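Local coordinates for hypothetical sugar ABC-transporter sugar binding protein (Arthrobacter globiformis, PDB 7BVT) that probably serves as the solute-binding protein of an ABC transporter, binding cyclic alpha-maltosyl-(1→6)-maltose for uptake into the cell, at residues P84-G89 and A313-W318. Numbering follows the deposited sequence.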
loop_
_atom_site.group_PDB
_atom_site.type_symbol
_atom_site.label_atom_id
_atom_site.label_comp_id
_atom_site.label_asym_id
_atom_site.label_seq_id
_atom_site.Cartn_x
_atom_site.Cartn_y
_atom_site.Cartn_z
ATOM N N PRO A 84 -14.684 10.615 -16.763
ATOM C CA PRO A 84 -15.729 10.046 -15.934
ATOM C C PRO A 84 -15.986 11.054 -14.803
ATOM O O PRO A 84 -15.253 11.977 -14.652
ATOM C CB PRO A 84 -15.143 8.755 -15.381
ATOM C CG PRO A 84 -13.707 9.089 -15.296
ATOM C CD PRO A 84 -13.380 9.955 -16.496
ATOM N N ASP A 85 -17.038 10.838 -14.080
ATOM C CA ASP A 85 -17.340 11.711 -12.920
ATOM C C ASP A 85 -16.457 11.282 -11.745
ATOM O O ASP A 85 -15.940 12.141 -11.064
ATOM C CB ASP A 85 -18.800 11.628 -12.539
ATOM C CG ASP A 85 -19.635 12.124 -13.701
ATOM O OD1 ASP A 85 -19.323 13.260 -14.190
ATOM O OD2 ASP A 85 -20.539 11.353 -14.105
ATOM N N ILE A 86 -16.319 9.985 -11.531
ATOM C CA ILE A 86 -15.449 9.383 -10.486
ATOM C C ILE A 86 -14.411 8.485 -11.168
ATOM O O ILE A 86 -14.775 7.548 -11.930
ATOM C CB ILE A 86 -16.254 8.636 -9.402
ATOM C CG1 ILE A 86 -17.262 9.537 -8.677
ATOM C CG2 ILE A 86 -15.358 7.930 -8.422
ATOM C CD1 ILE A 86 -18.257 8.780 -7.814
ATOM N N ALA A 87 -13.151 8.640 -10.810
ATOM C CA ALA A 87 -12.115 7.624 -11.093
ATOM C C ALA A 87 -11.663 6.964 -9.791
ATOM O O ALA A 87 -11.445 7.668 -8.801
ATOM C CB ALA A 87 -10.921 8.265 -11.757
ATOM N N ILE A 88 -11.509 5.664 -9.783
ATOM C CA ILE A 88 -10.948 4.947 -8.619
ATOM C C ILE A 88 -9.619 4.351 -9.075
ATOM O O ILE A 88 -9.613 3.440 -9.917
ATOM C CB ILE A 88 -11.939 3.919 -8.050
ATOM C CG1 ILE A 88 -13.270 4.581 -7.674
ATOM C CG2 ILE A 88 -11.349 3.133 -6.884
ATOM C CD1 ILE A 88 -14.289 3.662 -7.106
ATOM N N GLY A 89 -8.519 4.857 -8.517
ATOM C CA GLY A 89 -7.163 4.536 -8.966
ATOM C C GLY A 89 -6.276 4.074 -7.848
ATOM O O GLY A 89 -6.657 4.154 -6.690
ATOM N N ALA A 313 -20.135 12.912 -4.952
ATOM C CA ALA A 313 -19.688 12.843 -3.543
ATOM C C ALA A 313 -20.773 12.196 -2.667
ATOM O O ALA A 313 -20.460 11.606 -1.638
ATOM C CB ALA A 313 -19.324 14.241 -3.048
ATOM N N ASP A 314 -22.042 12.225 -3.065
ATOM C CA ASP A 314 -23.131 11.581 -2.298
ATOM C C ASP A 314 -22.898 10.062 -2.313
ATOM O O ASP A 314 -23.036 9.427 -1.261
ATOM C CB ASP A 314 -24.531 11.903 -2.826
ATOM C CG ASP A 314 -25.626 11.341 -1.953
ATOM O OD1 ASP A 314 -25.856 11.937 -0.867
ATOM O OD2 ASP A 314 -26.228 10.279 -2.323
ATOM N N PHE A 315 -22.561 9.518 -3.466
ATOM C CA PHE A 315 -22.241 8.077 -3.571
ATOM C C PHE A 315 -20.996 7.741 -2.723
ATOM O O PHE A 315 -21.042 6.785 -1.918
ATOM C CB PHE A 315 -22.043 7.652 -5.013
ATOM C CG PHE A 315 -21.501 6.260 -5.122
ATOM C CD1 PHE A 315 -22.239 5.175 -4.669
ATOM C CD2 PHE A 315 -20.220 6.064 -5.586
ATOM C CE1 PHE A 315 -21.701 3.911 -4.707
ATOM C CE2 PHE A 315 -19.689 4.789 -5.632
ATOM C CZ PHE A 315 -20.443 3.709 -5.216
ATOM N N LEU A 316 -19.955 8.557 -2.830
ATOM C CA LEU A 316 -18.710 8.276 -2.062
ATOM C C LEU A 316 -19.023 8.394 -0.566
ATOM O O LEU A 316 -18.528 7.588 0.219
ATOM C CB LEU A 316 -17.606 9.240 -2.512
ATOM C CG LEU A 316 -17.047 9.070 -3.912
ATOM C CD1 LEU A 316 -15.905 10.032 -4.170
ATOM C CD2 LEU A 316 -16.608 7.658 -4.201
ATOM N N SER A 317 -19.850 9.367 -0.158
ATOM C CA SER A 317 -20.221 9.527 1.278
ATOM C C SER A 317 -20.913 8.242 1.749
ATOM O O SER A 317 -20.604 7.733 2.811
ATOM C CB SER A 317 -21.114 10.740 1.492
ATOM O OG SER A 317 -20.442 11.952 1.109
ATOM N N TRP A 318 -21.827 7.720 0.936
ATOM C CA TRP A 318 -22.556 6.484 1.330
ATOM C C TRP A 318 -21.576 5.311 1.419
ATOM O O TRP A 318 -21.634 4.526 2.384
ATOM C CB TRP A 318 -23.710 6.253 0.340
ATOM C CG TRP A 318 -24.414 4.968 0.603
ATOM C CD1 TRP A 318 -25.484 4.772 1.433
ATOM C CD2 TRP A 318 -24.124 3.693 -0.010
ATOM N NE1 TRP A 318 -25.831 3.438 1.442
ATOM C CE2 TRP A 318 -25.058 2.778 0.529
ATOM C CE3 TRP A 318 -23.189 3.218 -0.950
ATOM C CZ2 TRP A 318 -25.015 1.423 0.242
ATOM C CZ3 TRP A 318 -23.202 1.884 -1.294
ATOM C CH2 TRP A 318 -24.140 1.013 -0.747
#
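Ile-86, the first residue of strand 86-90, meets Phe-315 and Leu-316 of helix 306-319 where that helix packs on the sheet of an alpha/beta lobe in the type 2 periplasmic-binding fold of solute-binding protein family 1. The backbones stay well apart: the nearest pair of CA atoms, Ile-86 CA and Ala-313 CA, is separated by 8.8 Å, and no hydrogen bond links the segments. Every pair of atoms within 4.5 Å joins two side chains; the junction buries 139 Å², both sides summed. Strand 86-90 pairs parallel with strand 28-34 and antiparallel with strand 292-301, so the contact lies over an inner strand, not an edge strand.

Ile-86 supplies the touching atom. Its CG1 branch lies anti to the carbonyl carbon (chi1 -59°) and continues extended through chi2, carrying CD1 to the helix. There Ile-86 CD1 comes to 4.0 Å from Phe-315 CD2, arriving at the ring edge close to its plane, and the two side chains run roughly perpendicular to each other. Leu-316 instead runs past Ile-86 in the opposite direction, with Leu-316 CG and Leu-316 CD2 each 4.1 Å from Ile-86 CD1. All three residues are buried, and Leu-316 also leans on Ala-299 and Val-301 of strand 292-301, while Phe-315 meets the Tyr-51 ring edge-to-face.

On the helix itself, Ser-317 doubles the hydrogen bonding at Ala-313 O: Ser-317 N and Ser-317 OG approach from opposite faces of the carbonyl plane, and the hydroxyl donor sits 38° out of that plane, 2.8 Å from OG to Ala-313 O.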